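Local coordinates for protein EH1AB1 (Metagenome, PDB 6I8F) that probably hydrolyses carboxylic esters, as an alpha/beta-hydrolase-fold ester hydrolase with a likely serine nucleophile, at residues A49-S54 and I110-S115; D132-P137 and F141-D146. All blocks are in the same frame, centred on the assembly; numbering follows the deposited sequence.

Contact 1: A49-S54 and I110-S115; sequences AVDKMS and IETHDS
In this alpha/beta hydrolase, helix 43-55, the second helix of the chain, leans on the turn that leads into helix 114-124, a loop that follows strand 94-100, and the two meet through one threonine. The methyl CG2 of Thr112 comes up against the helix between Asp51 and Ser54, one turn apart. It lies 3.5 Å from the backbone O of Asp51 and 3.8 Å from CB of Ser54, which also faces CB of Thr112. The Asp51 side chain runs aslant to that of Thr112, OD1 lying 3.8 Å from Thr112 CG2, a van der Waals contact without a hydrogen bond; OD1 takes its hydrogen bond from the backbone N of Gly108. No hydrogen bond spans the two segments, so the helix and the turn are held by van der Waals contact and by this Asp51 tie to the loop.

The chi1 of Thr112, 58°, sets its two branches to separate tasks: CG2, anti to the carbonyl carbon, faces the helix, while OG1 is left for polar partners, among them the backbone O of Asn109. His113, at the N-cap position of helix 114-124, is held at both ring nitrogens, NE2 by Asp174 OD2, within the putative nucleophile elbow. Its ND1 donates to Thr112 OG1 over 2.8 Å, with the oxygen only 2° out of the imidazole plane.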
loop_
_atom_site.group_PDB
_atom_site.type_symbol
_atom_site.label_atom_id
_atom_site.label_comp_id
_atom_site.label_asym_id
_atom_site.label_seq_id
_atom_site.Cartn_x
_atom_site.Cartn_y
_atom_site.Cartn_z
ATOM N N ALA A 49 11.901 20.763 25.457
ATOM C CA ALA A 49 13.158 20.664 24.745
ATOM C C ALA A 49 13.021 19.724 23.537
ATOM O O ALA A 49 13.460 20.060 22.446
ATOM C CB ALA A 49 14.239 20.181 25.676
ATOM N N VAL A 50 12.446 18.533 23.751
ATOM C CA VAL A 50 12.371 17.534 22.703
ATOM C C VAL A 50 11.348 17.978 21.644
ATOM O O VAL A 50 11.523 17.671 20.466
ATOM C CB VAL A 50 12.066 16.127 23.247
ATOM C CG1 VAL A 50 11.892 15.121 22.123
ATOM C CG2 VAL A 50 13.145 15.641 24.198
ATOM N N ASP A 51 10.297 18.692 22.061
ATOM C CA ASP A 51 9.293 19.204 21.124
ATOM C C ASP A 51 9.956 20.157 20.116
ATOM O O ASP A 51 9.653 20.087 18.936
ATOM C CB ASP A 51 8.104 19.849 21.840
ATOM C CG ASP A 51 7.117 18.837 22.413
ATOM O OD1 ASP A 51 7.278 17.625 22.129
ATOM O OD2 ASP A 51 6.189 19.271 23.132
ATOM N N LYS A 52 10.845 21.042 20.584
ATOM C CA LYS A 52 11.549 21.969 19.690
ATOM C C LYS A 52 12.425 21.185 18.701
ATOM O O LYS A 52 12.504 21.540 17.560
ATOM C CB LYS A 52 12.409 22.964 20.472
ATOM C CG LYS A 52 11.635 24.120 21.090
ATOM C CD LYS A 52 12.407 24.818 22.193
ATOM C CE LYS A 52 11.527 25.421 23.268
ATOM N NZ LYS A 52 11.088 26.789 22.901
ATOM N N MET A 53 13.095 20.138 19.177
ATOM C CA MET A 53 13.905 19.282 18.329
ATOM C C MET A 53 13.025 18.579 17.285
ATOM O O MET A 53 13.424 18.459 16.143
ATOM C CB MET A 53 14.637 18.228 19.159
ATOM C CG MET A 53 15.667 18.816 20.095
ATOM S SD MET A 53 16.361 17.518 21.142
ATOM C CE MET A 53 17.480 16.749 19.975
ATOM N N SER A 54 11.837 18.115 17.699
ATOM C CA SER A 54 10.897 17.462 16.804
ATOM C C SER A 54 10.401 18.453 15.746
ATOM O O SER A 54 10.434 18.137 14.574
ATOM C CB SER A 54 9.761 16.829 17.540
ATOM O OG SER A 54 10.255 15.817 18.394
ATOM N N ILE A 110 0.563 19.620 18.034
ATOM C CA ILE A 110 0.220 19.956 16.661
ATOM C C ILE A 110 1.471 20.462 15.909
ATOM O O ILE A 110 1.651 20.138 14.723
ATOM C CB ILE A 110 -0.981 20.921 16.624
ATOM C CG1 ILE A 110 -2.243 20.187 17.100
ATOM C CG2 ILE A 110 -1.163 21.519 15.230
ATOM C CD1 ILE A 110 -3.487 21.049 17.205
ATOM N N GLU A 111 2.372 21.182 16.594
ATOM C CA GLU A 111 3.488 21.824 15.910
ATOM C C GLU A 111 4.563 20.807 15.500
ATOM O O GLU A 111 5.240 21.028 14.512
ATOM C CB GLU A 111 4.142 22.913 16.764
ATOM C CG GLU A 111 3.219 24.053 17.115
ATOM C CD GLU A 111 2.625 24.828 15.950
ATOM O OE1 GLU A 111 3.176 24.787 14.829
ATOM O OE2 GLU A 111 1.602 25.470 16.177
ATOM N N THR A 112 4.763 19.749 16.294
ATOM C CA THR A 112 5.835 18.761 16.043
ATOM C C THR A 112 5.552 17.968 14.756
ATOM O O THR A 112 6.470 17.394 14.175
ATOM C CB THR A 112 6.020 17.829 17.249
ATOM O OG1 THR A 112 4.782 17.172 17.529
ATOM C CG2 THR A 112 6.482 18.560 18.494
ATOM N N HIS A 113 4.285 17.924 14.330
ATOM C CA HIS A 113 3.847 17.113 13.182
ATOM C C HIS A 113 3.171 17.982 12.108
ATOM O O HIS A 113 2.529 17.462 11.213
ATOM C CB HIS A 113 2.909 16.003 13.677
ATOM C CG HIS A 113 3.618 14.919 14.426
ATOM N ND1 HIS A 113 4.222 15.140 15.664
ATOM C CD2 HIS A 113 3.823 13.618 14.118
ATOM C CE1 HIS A 113 4.761 14.009 16.081
ATOM N NE2 HIS A 113 4.529 13.055 15.144
ATOM N N ASP A 114 3.353 19.303 12.191
ATOM C CA ASP A 114 2.689 20.291 11.321
ATOM C C ASP A 114 3.100 20.120 9.847
ATOM O O ASP A 114 2.238 20.076 8.969
ATOM C CB ASP A 114 2.986 21.707 11.815
ATOM C CG ASP A 114 2.397 22.783 10.925
ATOM O OD1 ASP A 114 1.177 23.011 11.025
ATOM O OD2 ASP A 114 3.161 23.357 10.118
ATOM N N SER A 115 4.406 20.044 9.572
ATOM C CA SER A 115 4.907 19.885 8.193
ATOM C C SER A 115 4.412 18.562 7.579
ATOM O O SER A 115 4.110 18.502 6.371
ATOM C CB SER A 115 6.421 19.977 8.122
ATOM O OG SER A 115 6.882 21.287 8.467
#

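Contact 2: D132-P137 and F141-D146; sequences DYRLAP and FPAPID. With GOL (glycerol), chain J.
Arg134 lays its guanidinium over Ala143, whose CB sits 3.6 Å above the plane, displaced from the centre of the group, and 3.7 Å from CZ. The chain reaches there because it bends at chi3 (-65°), turning the group across the start of helix 143-157. A glycerol, probably from the crystallisation liquor, puts its O1 at the guanidinium edge, where the bond from NH1 of Arg134 is modelled at 2.5 Å, too short to be trusted in detail. NH2 of Arg134 bonds glycerol O3 at 2.9 Å with an N-H...O angle of 158°. Asp146 lies close to the same O3, but its carboxylate is too tightly modelled against the glycerol for that bond to carry weight. NE of Arg134 forms a salt bridge with Asp147.

Next along the helix, Pro144 packs against the backbone of Arg134, its CB 3.3 Å from the carbonyl O of that residue. The same CB meets CD2 of the Tyr133 ring at 3.9 Å, the two side chains crossing at about a right angle. Tyr133 turns to the inside of the fold, where its OH bonds to the backbone O of His101 and its ring stacks on that histidine; Met180 of helix 176-190 covers both Tyr133 and Pro144. Strand 127-132 is thus joined to helix 143-157 by a short connection of a beta-alpha unit; the peptide bonds before Pro137 and Pro142 are cis. The chemistry is divided: close carbon contact at Pro144, and a cationic group whose NE is paired with Asp147 and whose NH2 bonds a glycerol O3.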
loop_
_atom_site.group_PDB
_atom_site.type_symbol
_atom_site.label_atom_id
_atom_site.label_comp_id
_atom_site.label_asym_id
_atom_site.label_seq_id
_atom_site.Cartn_x
_atom_site.Cartn_y
_atom_site.Cartn_z
ATOM N N ASP A 132 -4.823 17.965 19.429
ATOM C CA ASP A 132 -4.011 18.271 20.590
ATOM C C ASP A 132 -4.680 17.632 21.817
ATOM O O ASP A 132 -5.468 18.258 22.508
ATOM C CB ASP A 132 -3.850 19.785 20.729
ATOM C CG ASP A 132 -2.605 20.224 21.476
ATOM O OD1 ASP A 132 -1.815 19.348 21.915
ATOM O OD2 ASP A 132 -2.427 21.449 21.606
ATOM N N TYR A 133 -4.394 16.349 22.030
ATOM C CA TYR A 133 -4.963 15.588 23.128
ATOM C C TYR A 133 -4.109 15.792 24.393
ATOM O O TYR A 133 -2.897 16.069 24.308
ATOM C CB TYR A 133 -5.066 14.121 22.719
ATOM C CG TYR A 133 -3.771 13.484 22.283
ATOM C CD1 TYR A 133 -3.423 13.400 20.941
ATOM C CD2 TYR A 133 -2.906 12.938 23.210
ATOM C CE1 TYR A 133 -2.246 12.802 20.534
ATOM C CE2 TYR A 133 -1.722 12.338 22.821
ATOM C CZ TYR A 133 -1.391 12.264 21.479
ATOM O OH TYR A 133 -0.221 11.669 21.104
ATOM N N ARG A 134 -4.745 15.658 25.562
ATOM C CA ARG A 134 -4.050 15.739 26.866
ATOM C C ARG A 134 -2.942 14.692 26.938
ATOM O O ARG A 134 -3.118 13.584 26.436
ATOM C CB ARG A 134 -5.002 15.479 28.036
ATOM C CG ARG A 134 -5.917 16.654 28.328
ATOM C CD ARG A 134 -6.925 16.344 29.410
ATOM N NE ARG A 134 -7.851 15.313 28.982
ATOM C CZ ARG A 134 -8.511 14.514 29.803
ATOM N NH1 ARG A 134 -8.338 14.625 31.115
ATOM N NH2 ARG A 134 -9.334 13.607 29.307
ATOM N N LEU A 135 -1.838 15.065 27.597
ATOM C CA LEU A 135 -0.636 14.246 27.711
ATOM C C LEU A 135 -0.354 13.896 29.181
ATOM O O LEU A 135 -0.735 14.628 30.112
ATOM C CB LEU A 135 0.531 15.022 27.093
ATOM C CG LEU A 135 0.391 15.407 25.616
ATOM C CD1 LEU A 135 1.453 16.423 25.218
ATOM C CD2 LEU A 135 0.480 14.184 24.725
ATOM N N ALA A 136 0.317 12.753 29.365
ATOM C CA ALA A 136 0.935 12.325 30.630
ATOM C C ALA A 136 2.285 13.025 30.778
ATOM O O ALA A 136 2.885 13.389 29.769
ATOM C CB ALA A 136 1.106 10.823 30.619
ATOM N N PRO A 137 2.784 13.199 32.015
ATOM C CA PRO A 137 2.228 12.629 33.237
ATOM C C PRO A 137 1.007 13.358 33.817
ATOM O O PRO A 137 0.328 12.804 34.669
ATOM C CB PRO A 137 3.382 12.678 34.258
ATOM C CG PRO A 137 4.270 13.785 33.758
ATOM C CD PRO A 137 4.131 13.733 32.249
ATOM N N PHE A 141 -3.003 7.716 31.377
ATOM C CA PHE A 141 -3.983 6.729 30.885
ATOM C C PHE A 141 -5.156 6.685 31.861
ATOM O O PHE A 141 -4.924 6.556 33.060
ATOM C CB PHE A 141 -3.327 5.350 30.749
ATOM C CG PHE A 141 -4.270 4.253 30.329
ATOM C CD1 PHE A 141 -4.948 3.490 31.276
ATOM C CD2 PHE A 141 -4.486 3.978 28.988
ATOM C CE1 PHE A 141 -5.825 2.485 30.891
ATOM C CE2 PHE A 141 -5.371 2.980 28.601
ATOM C CZ PHE A 141 -6.033 2.230 29.552
ATOM N N PRO A 142 -6.402 6.774 31.368
ATOM C CA PRO A 142 -6.763 6.672 29.960
ATOM C C PRO A 142 -7.056 8.019 29.285
ATOM O O PRO A 142 -7.651 8.031 28.216
ATOM C CB PRO A 142 -8.053 5.842 29.997
ATOM C CG PRO A 142 -8.737 6.339 31.242
ATOM C CD PRO A 142 -7.595 6.576 32.210
ATOM N N ALA A 143 -6.639 9.124 29.914
ATOM C CA ALA A 143 -7.024 10.495 29.491
ATOM C C ALA A 143 -6.702 10.737 28.015
ATOM O O ALA A 143 -7.527 11.264 27.274
ATOM C CB ALA A 143 -6.342 11.521 30.365
ATOM N N PRO A 144 -5.489 10.429 27.517
ATOM C CA PRO A 144 -5.175 10.735 26.118
ATOM C C PRO A 144 -6.075 9.990 25.110
ATOM O O PRO A 144 -6.541 10.576 24.131
ATOM C CB PRO A 144 -3.690 10.358 26.008
ATOM C CG PRO A 144 -3.190 10.436 27.445
ATOM C CD PRO A 144 -4.342 9.889 28.257
ATOM N N ILE A 145 -6.327 8.711 25.381
ATOM C CA ILE A 145 -7.209 7.862 24.582
ATOM C C ILE A 145 -8.629 8.436 24.626
ATOM O O ILE A 145 -9.301 8.471 23.601
ATOM C CB ILE A 145 -7.148 6.396 25.077
ATOM C CG1 ILE A 145 -5.787 5.755 24.802
ATOM C CG2 ILE A 145 -8.296 5.547 24.523
ATOM C CD1 ILE A 145 -5.355 5.770 23.366
ATOM N N ASP A 146 -9.071 8.849 25.821
ATOM C CA ASP A 146 -10.389 9.451 26.010
ATOM C C ASP A 146 -10.548 10.661 25.081
ATOM O O ASP A 146 -11.579 10.796 24.426
ATOM C CB ASP A 146 -10.644 9.853 27.466
ATOM C CG ASP A 146 -10.945 8.684 28.400
ATOM O OD1 ASP A 146 -11.180 7.568 27.910
ATOM O OD2 ASP A 146 -10.938 8.900 29.609
HETATM C C1 GOL J . -10.217 12.720 33.151
HETATM O O1 GOL J . -8.840 12.843 32.769
HETATM C C2 GOL J . -10.702 11.301 32.890
HETATM O O2 GOL J . -10.162 10.391 33.859
HETATM C C3 GOL J . -10.247 10.837 31.515
HETATM O O3 GOL J . -10.949 11.486 30.459
#

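How the contacts relate
Contact 1 closes before contact 2 opens along the chain, and their centres lie about 18 Å apart. Both involve connections that follow neighbouring parallel strands of the central sheet: 110-115 comes after strand 94-100 and leads into helix 114-124, whereas 132-137 leaves strand 127-132 for helix 143-157. Contacts 1 and 2 meet where CD1 of Ile110 packs on CB of Asp132 at 3.8 Å. Helix 43-55 touches both connections, since it supplies 49-54 to contact 1 and its Arg47 touches Leu135 and Pro137 of contact 2. His113 bonds Asp174 of the putative nucleophile elbow, and Tyr133 lies near that elbow without touching it.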